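Local structure of putative sortase (Streptococcus pneumoniae, 2W1J) at residues Q4-D8 against D77-Y81; L35-G41 against F160-I165; A146-D150 against H169-T173. The protein probably acts as a class C sortase, a transpeptidase that joins pilin subunits covalently during assembly of the pneumococcal pilus fibre. All coordinates share one frame; numbering follows the deposited sequence.

Contact 1. Residues Q4-D8 against D77-Y81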
loop_
_atom_site.group_PDB
_atom_site.type_symbol
_atom_site.label_atom_id
_atom_site.label_comp_id
_atom_site.label_asym_id
_atom_site.label_seq_id
_atom_site.Cartn_x
_atom_site.Cartn_y
_atom_site.Cartn_z
ATOM N N GLN A 4 0.193 -7.487 -17.470
ATOM C CA GLN A 4 -0.453 -6.335 -18.166
ATOM C C GLN A 4 -0.556 -5.100 -17.271
ATOM O O GLN A 4 -0.098 -4.017 -17.641
ATOM C CB GLN A 4 -1.840 -6.727 -18.680
ATOM C CG GLN A 4 -1.824 -7.768 -19.791
ATOM C CD GLN A 4 -3.188 -7.969 -20.426
ATOM O OE1 GLN A 4 -4.147 -7.269 -20.102
ATOM N NE2 GLN A 4 -3.278 -8.929 -21.340
ATOM N N GLN A 5 -1.173 -5.265 -16.104
ATOM C CA GLN A 5 -1.325 -4.164 -15.152
ATOM C C GLN A 5 0.026 -3.669 -14.646
ATOM O O GLN A 5 0.374 -2.499 -14.825
ATOM C CB GLN A 5 -2.194 -4.591 -13.967
ATOM C CG GLN A 5 -3.620 -4.974 -14.332
ATOM C CD GLN A 5 -4.463 -3.782 -14.741
ATOM O OE1 GLN A 5 -4.316 -2.686 -14.199
ATOM N NE2 GLN A 5 -5.367 -3.997 -15.690
ATOM N N ILE A 6 0.779 -4.560 -14.007
ATOM C CA ILE A 6 2.115 -4.222 -13.522
ATOM C C ILE A 6 3.050 -3.967 -14.697
ATOM O O ILE A 6 3.841 -3.024 -14.683
ATOM C CB ILE A 6 2.698 -5.328 -12.614
ATOM C CG1 ILE A 6 2.257 -5.117 -11.165
ATOM C CG2 ILE A 6 4.219 -5.340 -12.674
ATOM C CD1 ILE A 6 1.107 -5.974 -10.743
ATOM N N ALA A 7 2.932 -4.794 -15.729
ATOM C CA ALA A 7 3.714 -4.602 -16.944
ATOM C C ALA A 7 3.491 -3.210 -17.519
ATOM O O ALA A 7 4.442 -2.523 -17.894
ATOM C CB ALA A 7 3.354 -5.664 -17.975
ATOM N N ASP A 8 2.228 -2.795 -17.590
ATOM C CA ASP A 8 1.888 -1.471 -18.105
ATOM C C ASP A 8 2.552 -0.373 -17.282
ATOM O O ASP A 8 3.092 0.593 -17.826
ATOM C CB ASP A 8 0.371 -1.263 -18.118
ATOM C CG ASP A 8 -0.020 0.126 -18.611
ATOM O OD1 ASP A 8 0.127 0.393 -19.823
ATOM O OD2 ASP A 8 -0.472 0.952 -17.790
ATOM N N ASP A 77 2.495 -9.828 -6.739
ATOM C CA ASP A 77 2.854 -8.543 -7.324
ATOM C C ASP A 77 1.536 -7.904 -7.713
ATOM O O ASP A 77 0.897 -8.320 -8.683
ATOM C CB ASP A 77 3.793 -8.695 -8.525
ATOM C CG ASP A 77 4.614 -7.432 -8.799
ATOM O OD1 ASP A 77 4.410 -6.395 -8.119
ATOM O OD2 ASP A 77 5.473 -7.474 -9.703
ATOM N N LEU A 78 1.103 -6.927 -6.922
ATOM C CA LEU A 78 -0.222 -6.333 -7.110
ATOM C C LEU A 78 -0.120 -4.856 -7.433
ATOM O O LEU A 78 0.625 -4.129 -6.781
ATOM C CB LEU A 78 -1.063 -6.470 -5.844
ATOM C CG LEU A 78 -1.614 -7.842 -5.489
ATOM C CD1 LEU A 78 -2.374 -7.717 -4.178
ATOM C CD2 LEU A 78 -2.524 -8.357 -6.599
ATOM N N PRO A 79 -0.900 -4.397 -8.417
ATOM C CA PRO A 79 -0.980 -2.960 -8.635
ATOM C C PRO A 79 -1.671 -2.293 -7.454
ATOM O O PRO A 79 -2.541 -2.908 -6.809
ATOM C CB PRO A 79 -1.847 -2.842 -9.885
ATOM C CG PRO A 79 -2.708 -4.073 -9.860
ATOM C CD PRO A 79 -1.873 -5.153 -9.229
ATOM N N VAL A 80 -1.267 -1.061 -7.154
ATOM C CA VAL A 80 -1.833 -0.304 -6.045
ATOM C C VAL A 80 -2.597 0.889 -6.600
ATOM O O VAL A 80 -2.064 1.660 -7.411
ATOM C CB VAL A 80 -0.719 0.204 -5.088
ATOM C CG1 VAL A 80 -1.315 1.055 -3.987
ATOM C CG2 VAL A 80 0.070 -0.959 -4.506
ATOM N N TYR A 81 -3.846 1.036 -6.169
ATOM C CA TYR A 81 -4.696 2.150 -6.588
ATOM C C TYR A 81 -4.982 3.038 -5.396
ATOM O O TYR A 81 -4.866 2.596 -4.254
ATOM C CB TYR A 81 -6.026 1.635 -7.149
ATOM C CG TYR A 81 -5.849 0.770 -8.366
ATOM C CD1 TYR A 81 -5.683 -0.601 -8.255
ATOM C CD2 TYR A 81 -5.822 1.333 -9.635
ATOM C CE1 TYR A 81 -5.504 -1.389 -9.377
ATOM C CE2 TYR A 81 -5.640 0.553 -10.758
ATOM C CZ TYR A 81 -5.475 -0.805 -10.622
ATOM O OH TYR A 81 -5.301 -1.574 -11.752
#
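Ile6 enters the contact over the backbone of strand residues 77-79, and its course illustrates how one branched side chain can seat the start of a helix on a sheet. At CB the chain divides. The CG2 branch stands beside the carboxylate of Asp77, 3.9 Å from OD2. CG1, anti to the carbonyl carbon of its own residue, passes the other oxygen at the same distance, 3.9 Å from Asp77 OD1. The terminal CD1 makes the closest approach of this side chain: it lies 3.1 Å from Asp77 O and 3.7 Å from Leu78 C, and its 3.4 Å to Pro79 CD is tighter than the usual carbon-carbon contact. The chi2 of 100° that brings CD1 there departs from a staggered value, consistent with a methyl pressed into its place. Ile6 and the proline ring cross at about a right angle.

One residue earlier, Gln5 meets Pro79 further round the ring, at CG. Its CB is 4.2 Å from Pro79 CG, and the bend at chi2 (-71°) turns the amide to Tyr81, where OE1 comes near the plane of the ring at its edge, 2.9 Å from Tyr81 OH. That hydroxyl is hydrogen-bonded to Arg65, while Asp77 OD1 is held by His68.

Strand 76-82 runs between strands 65-71 and 93-95, and helix 5-15 begins against it with Ile6 also touching His68. Asp8, two residues on, forms a salt bridge with Arg65, so the helix is tied to strand 65-71 as well, while Leu78 points away from the helix and packs on Ala114, Met123 and Phe124.

Contact 2. Residues L35-G41 against F160-I165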
loop_
_atom_site.group_PDB
_atom_site.type_symbol
_atom_site.label_atom_id
_atom_site.label_comp_id
_atom_site.label_asym_id
_atom_site.label_seq_id
_atom_site.Cartn_x
_atom_site.Cartn_y
_atom_site.Cartn_z
ATOM N N LEU A 35 0.427 15.888 5.646
ATOM C CA LEU A 35 -0.608 14.879 5.809
ATOM C C LEU A 35 -1.438 15.056 7.074
ATOM O O LEU A 35 -0.899 15.158 8.174
ATOM C CB LEU A 35 0.027 13.494 5.825
ATOM C CG LEU A 35 -0.935 12.322 6.034
ATOM C CD1 LEU A 35 -1.838 12.157 4.829
ATOM C CD2 LEU A 35 -0.146 11.044 6.310
ATOM N N ASN A 36 -2.755 15.040 6.911
ATOM C CA ASN A 36 -3.664 14.859 8.031
ATOM C C ASN A 36 -3.770 13.361 8.303
ATOM O O ASN A 36 -4.502 12.655 7.616
ATOM C CB ASN A 36 -5.042 15.445 7.712
ATOM C CG ASN A 36 -6.014 15.307 8.866
ATOM O OD1 ASN A 36 -5.618 15.297 10.033
ATOM N ND2 ASN A 36 -7.298 15.193 8.545
ATOM N N ASN A 37 -3.015 12.889 9.290
ATOM C CA ASN A 37 -2.788 11.454 9.484
ATOM C C ASN A 37 -3.920 10.857 10.315
ATOM O O ASN A 37 -3.755 10.519 11.491
ATOM C CB ASN A 37 -1.412 11.238 10.137
ATOM C CG ASN A 37 -0.979 9.779 10.195
ATOM O OD1 ASN A 37 -0.250 9.397 11.113
ATOM N ND2 ASN A 37 -1.364 8.977 9.199
ATOM N N VAL A 38 -5.081 10.756 9.677
ATOM C CA VAL A 38 -6.276 10.210 10.300
ATOM C C VAL A 38 -6.840 9.164 9.356
ATOM O O VAL A 38 -7.132 9.458 8.194
ATOM C CB VAL A 38 -7.330 11.306 10.558
ATOM C CG1 VAL A 38 -8.623 10.692 11.085
ATOM C CG2 VAL A 38 -6.787 12.347 11.526
ATOM N N VAL A 39 -6.977 7.938 9.850
ATOM C CA VAL A 39 -7.365 6.852 8.973
ATOM C C VAL A 39 -8.803 7.016 8.528
ATOM O O VAL A 39 -9.708 7.217 9.341
ATOM C CB VAL A 39 -7.130 5.475 9.605
ATOM C CG1 VAL A 39 -7.873 4.394 8.823
ATOM C CG2 VAL A 39 -5.634 5.182 9.626
ATOM N N SER A 40 -8.997 6.958 7.216
ATOM C CA SER A 40 -10.304 7.174 6.615
ATOM C C SER A 40 -11.368 6.262 7.218
ATOM O O SER A 40 -12.457 6.713 7.566
ATOM C CB SER A 40 -10.209 6.974 5.100
ATOM O OG SER A 40 -9.436 5.822 4.796
ATOM N N GLY A 41 -11.048 4.980 7.358
ATOM C CA GLY A 41 -11.998 4.015 7.906
ATOM C C GLY A 41 -11.563 2.580 7.649
ATOM O O GLY A 41 -10.527 2.338 7.029
ATOM N N PHE A 160 -7.089 1.797 14.775
ATOM C CA PHE A 160 -6.139 2.290 13.780
ATOM C C PHE A 160 -4.796 2.708 14.374
ATOM O O PHE A 160 -3.938 3.234 13.656
ATOM C CB PHE A 160 -6.746 3.470 13.016
ATOM C CG PHE A 160 -8.090 3.172 12.409
ATOM C CD1 PHE A 160 -8.321 1.965 11.772
ATOM C CD2 PHE A 160 -9.121 4.095 12.476
ATOM C CE1 PHE A 160 -9.555 1.684 11.209
ATOM C CE2 PHE A 160 -10.355 3.825 11.911
ATOM C CZ PHE A 160 -10.572 2.612 11.279
ATOM N N ASP A 161 -4.597 2.470 15.668
ATOM C CA ASP A 161 -3.401 2.966 16.356
ATOM C C ASP A 161 -2.114 2.508 15.661
ATOM O O ASP A 161 -1.139 3.260 15.565
ATOM C CB ASP A 161 -3.375 2.475 17.808
ATOM C CG ASP A 161 -4.440 3.122 18.682
ATOM O OD1 ASP A 161 -5.108 4.070 18.222
ATOM O OD2 ASP A 161 -4.604 2.669 19.838
ATOM N N ASP A 162 -2.102 1.269 15.180
ATOM C CA ASP A 162 -0.899 0.682 14.614
ATOM C C ASP A 162 -0.708 1.057 13.151
ATOM O O ASP A 162 0.225 0.549 12.514
ATOM C CB ASP A 162 -0.955 -0.838 14.737
ATOM C CG ASP A 162 -1.165 -1.282 16.161
ATOM O OD1 ASP A 162 -0.247 -1.078 16.980
ATOM O OD2 ASP A 162 -2.244 -1.824 16.467
ATOM N N LEU A 163 -1.599 1.891 12.618
ATOM C CA LEU A 163 -1.565 2.301 11.215
ATOM C C LEU A 163 -1.081 3.730 11.041
ATOM O O LEU A 163 -0.999 4.216 9.917
ATOM C CB LEU A 163 -2.959 2.171 10.599
ATOM C CG LEU A 163 -3.546 0.756 10.647
ATOM C CD1 LEU A 163 -4.929 0.745 10.005
ATOM C CD2 LEU A 163 -2.628 -0.243 9.961
ATOM N N LEU A 164 -0.792 4.403 12.148
ATOM C CA LEU A 164 -0.434 5.816 12.113
ATOM C C LEU A 164 1.076 6.004 12.032
ATOM O O LEU A 164 1.850 5.089 12.312
ATOM C CB LEU A 164 -0.984 6.516 13.356
ATOM C CG LEU A 164 -2.506 6.460 13.496
ATOM C CD1 LEU A 164 -2.927 7.168 14.777
ATOM C CD2 LEU A 164 -3.202 7.071 12.280
ATOM N N ILE A 165 1.503 7.205 11.665
ATOM C CA ILE A 165 2.928 7.505 11.590
ATOM C C ILE A 165 3.581 7.320 12.950
ATOM O O ILE A 165 3.040 7.755 13.970
ATOM C CB ILE A 165 3.164 8.947 11.071
ATOM C CG1 ILE A 165 2.794 9.024 9.588
ATOM C CG2 ILE A 165 4.595 9.390 11.301
ATOM C CD1 ILE A 165 2.684 10.446 9.071
HETATM O O HOH W 1 -0.116 6.408 8.600
#
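Val39 and Phe160 form the apolar centre of this contact. Val39 CG1, anti to its backbone N (chi1 165°), stands over the middle of the Phe160 ring in a CH-pi contact, 3.7 Å from the centroid and only 6° off the normal. The second methyl, CG2, touches Leu163 CB and Leu164 CD2, each 4.1 Å from it. Leu164 CD2 also lies 3.6 Å from Asn37 O. Gly41 C approaches the far end of the ring at CZ, and Leu35 CD2 meets Ile165 CD1 at 4.0 Å.

Both segments are loops without regular structure. Residues 160-165 belong to the long connection between strands 144-155 and 170-178 of the sortase fold, and residues 35-41 follow helix 18-33, in the region that commonly leads into the lid of pilin-specific sortases.

The polar part rests on Asn37, the centre of an inverse gamma turn. Its OD1 accepts the N-H of Ile165 at 2.9 Å, an almost straight bond (173°) on a lone pair in the carbonyl plane. ND2 donates both to Gly98 O and to water 1, and the water donates in turn to Leu163 O. With both ends engaged, the amide is fixed in its rotation.

Contact 3. Residues A146-D150 against H169-T173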
loop_
_atom_site.group_PDB
_atom_site.type_symbol
_atom_site.label_atom_id
_atom_site.label_comp_id
_atom_site.label_asym_id
_atom_site.label_seq_id
_atom_site.Cartn_x
_atom_site.Cartn_y
_atom_site.Cartn_z
ATOM N N ALA A 146 12.698 -1.012 -0.696
ATOM C CA ALA A 146 12.691 -2.276 0.018
ATOM C C ALA A 146 12.285 -2.096 1.472
ATOM O O ALA A 146 12.733 -1.163 2.150
ATOM C CB ALA A 146 14.065 -2.935 -0.061
ATOM N N TYR A 147 11.473 -3.043 1.944
ATOM C CA TYR A 147 11.021 -3.102 3.329
ATOM C C TYR A 147 11.263 -4.495 3.896
ATOM O O TYR A 147 11.215 -5.487 3.155
ATOM C CB TYR A 147 9.529 -2.727 3.424
ATOM C CG TYR A 147 9.310 -1.251 3.192
ATOM C CD1 TYR A 147 9.245 -0.720 1.904
ATOM C CD2 TYR A 147 9.247 -0.372 4.274
ATOM C CE1 TYR A 147 9.105 0.656 1.710
ATOM C CE2 TYR A 147 9.126 1.002 4.089
ATOM C CZ TYR A 147 9.045 1.508 2.804
ATOM O OH TYR A 147 8.927 2.869 2.597
ATOM N N GLN A 148 11.492 -4.569 5.202
ATOM C CA GLN A 148 11.725 -5.842 5.874
ATOM C C GLN A 148 10.721 -5.989 7.014
ATOM O O GLN A 148 10.615 -5.113 7.873
ATOM C CB GLN A 148 13.154 -5.894 6.394
ATOM C CG GLN A 148 13.503 -7.168 7.140
ATOM C CD GLN A 148 14.937 -7.124 7.630
ATOM O OE1 GLN A 148 15.837 -6.715 6.904
ATOM N NE2 GLN A 148 15.150 -7.510 8.882
ATOM N N VAL A 149 9.973 -7.086 7.000
ATOM C CA VAL A 149 8.934 -7.300 8.007
ATOM C C VAL A 149 9.556 -7.337 9.394
ATOM O O VAL A 149 10.503 -8.093 9.652
ATOM C CB VAL A 149 8.174 -8.608 7.736
ATOM C CG1 VAL A 149 7.148 -8.855 8.846
ATOM C CG2 VAL A 149 7.532 -8.555 6.360
ATOM N N ASP A 150 9.008 -6.538 10.306
ATOM C CA ASP A 150 9.451 -6.550 11.705
ATOM C C ASP A 150 8.358 -6.800 12.737
ATOM O O ASP A 150 8.660 -7.004 13.906
ATOM C CB ASP A 150 10.235 -5.273 12.062
ATOM C CG ASP A 150 9.328 -4.075 12.360
ATOM O OD1 ASP A 150 8.221 -4.009 11.842
ATOM O OD2 ASP A 150 9.728 -3.173 13.142
ATOM N N HIS A 169 10.577 6.656 12.072
ATOM C CA HIS A 169 10.517 5.403 11.322
ATOM C C HIS A 169 9.913 5.602 9.934
ATOM O O HIS A 169 9.119 6.517 9.697
ATOM C CB HIS A 169 9.737 4.348 12.115
ATOM C CG HIS A 169 10.353 4.008 13.443
ATOM N ND1 HIS A 169 11.224 2.950 13.608
ATOM C CD2 HIS A 169 10.226 4.585 14.662
ATOM C CE1 HIS A 169 11.616 2.899 14.870
ATOM N NE2 HIS A 169 11.018 3.874 15.532
ATOM N N ASP A 170 10.295 4.705 9.029
ATOM C CA ASP A 170 9.789 4.650 7.658
ATOM C C ASP A 170 9.169 3.259 7.515
ATOM O O ASP A 170 9.888 2.267 7.357
ATOM C CB ASP A 170 10.983 4.837 6.698
ATOM C CG ASP A 170 10.607 4.797 5.218
ATOM O OD1 ASP A 170 9.504 4.319 4.857
ATOM O OD2 ASP A 170 11.461 5.228 4.390
ATOM N N TYR A 171 7.842 3.195 7.623
ATOM C CA TYR A 171 7.097 1.932 7.681
ATOM C C TYR A 171 6.118 1.800 6.522
ATOM O O TYR A 171 5.537 2.786 6.059
ATOM C CB TYR A 171 6.271 1.879 8.969
ATOM C CG TYR A 171 7.007 1.603 10.259
ATOM C CD1 TYR A 171 7.898 0.540 10.377
ATOM C CD2 TYR A 171 6.722 2.351 11.409
ATOM C CE1 TYR A 171 8.525 0.261 11.601
ATOM C CE2 TYR A 171 7.335 2.076 12.625
ATOM C CZ TYR A 171 8.231 1.027 12.713
ATOM O OH TYR A 171 8.836 0.757 13.926
ATOM N N VAL A 172 5.909 0.565 6.076
ATOM C CA VAL A 172 4.750 0.229 5.256
ATOM C C VAL A 172 4.077 -0.958 5.935
ATOM O O VAL A 172 4.747 -1.929 6.306
ATOM C CB VAL A 172 5.140 -0.133 3.805
ATOM C CG1 VAL A 172 3.956 -0.741 3.055
ATOM C CG2 VAL A 172 5.653 1.103 3.076
ATOM N N THR A 173 2.762 -0.865 6.114
ATOM C CA THR A 173 1.978 -1.986 6.621
ATOM C C THR A 173 1.074 -2.518 5.521
ATOM O O THR A 173 0.402 -1.755 4.814
ATOM C CB THR A 173 1.154 -1.581 7.859
ATOM O OG1 THR A 173 2.057 -1.258 8.925
ATOM C CG2 THR A 173 0.198 -2.696 8.313
HETATM O O HOH W 2 10.817 -0.992 13.651
#
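Tyr147 and Val172 mark the closest backbone approach, their CA atoms 7.4 Å apart, where the short strand segments 146-150 and 170-173 pass at 8.0 Å between axes. Their directions differ by 72°, far from the alignment of paired strands; the spacing is that of layers packed through side chains.

Tyr147 bridges most of this gap. One face of its ring receives Val172 CG2, which sits nearer the rim than the centre, in a CH-pi contact; the methyl lies 3.4 Å from Tyr147 CZ, so the packing is close. Beyond it the hydroxyl donates to Asp170 OD1 at 2.7 Å. The bond reaches the syn side of the carboxylate, 26° out of its plane, and Asp170 OD1 lies in the plane of the phenol at its edge. The other oxygen, Asp170 OD2, is taken by Arg193 in a salt bridge and by Gly105 N, so the carboxylate that orients Tyr147 is itself gripped from both ends.

Further along segment 146-150, at Asp150, the link is indirect. Asp150 CG lies between the backbone N and the carbonyl carbon (chi1 80°), which carries the carboxylate toward Tyr171. Water 2 donates to Asp150 OD2 at 2.5 Å and lies 2.7 Å from Tyr171 OH. Arg190 is the stronger partner of Asp150, forming a salt bridge with it and a cation-pi contact with Tyr171.

Strand 185-194, which supplies both arginines, separates these two strands in the sheet order. An aromatic side chain thus joins next-but-one strands across the strongly curved sheet, an arrangement that suits the beta-barrel of the sortase fold.

Overall arrangement
Burial decreases from contact 3, inside the sheet, to contacts 1 and 2, both partly buried and on opposite sides of the chain's centre, their centres about 25 Å apart. Contacts 1 and 3 reach the same sheet, but the first adds a terminal helix to it, mainly by aliphatic packing, whereas the third joins two of its strands through a buried aromatic ring whose hydroxyl donates to a partly exposed aspartate. Contact 2 pairs two irregular loops and uses an asparagine amide where regular strands would use backbone bonds. It adjoins contact 3, with Leu163 CD2 4.1 Å from Thr173 CG2, and His109 hydrogen-bonds both to Leu164 of the one and to Thr173 of the other.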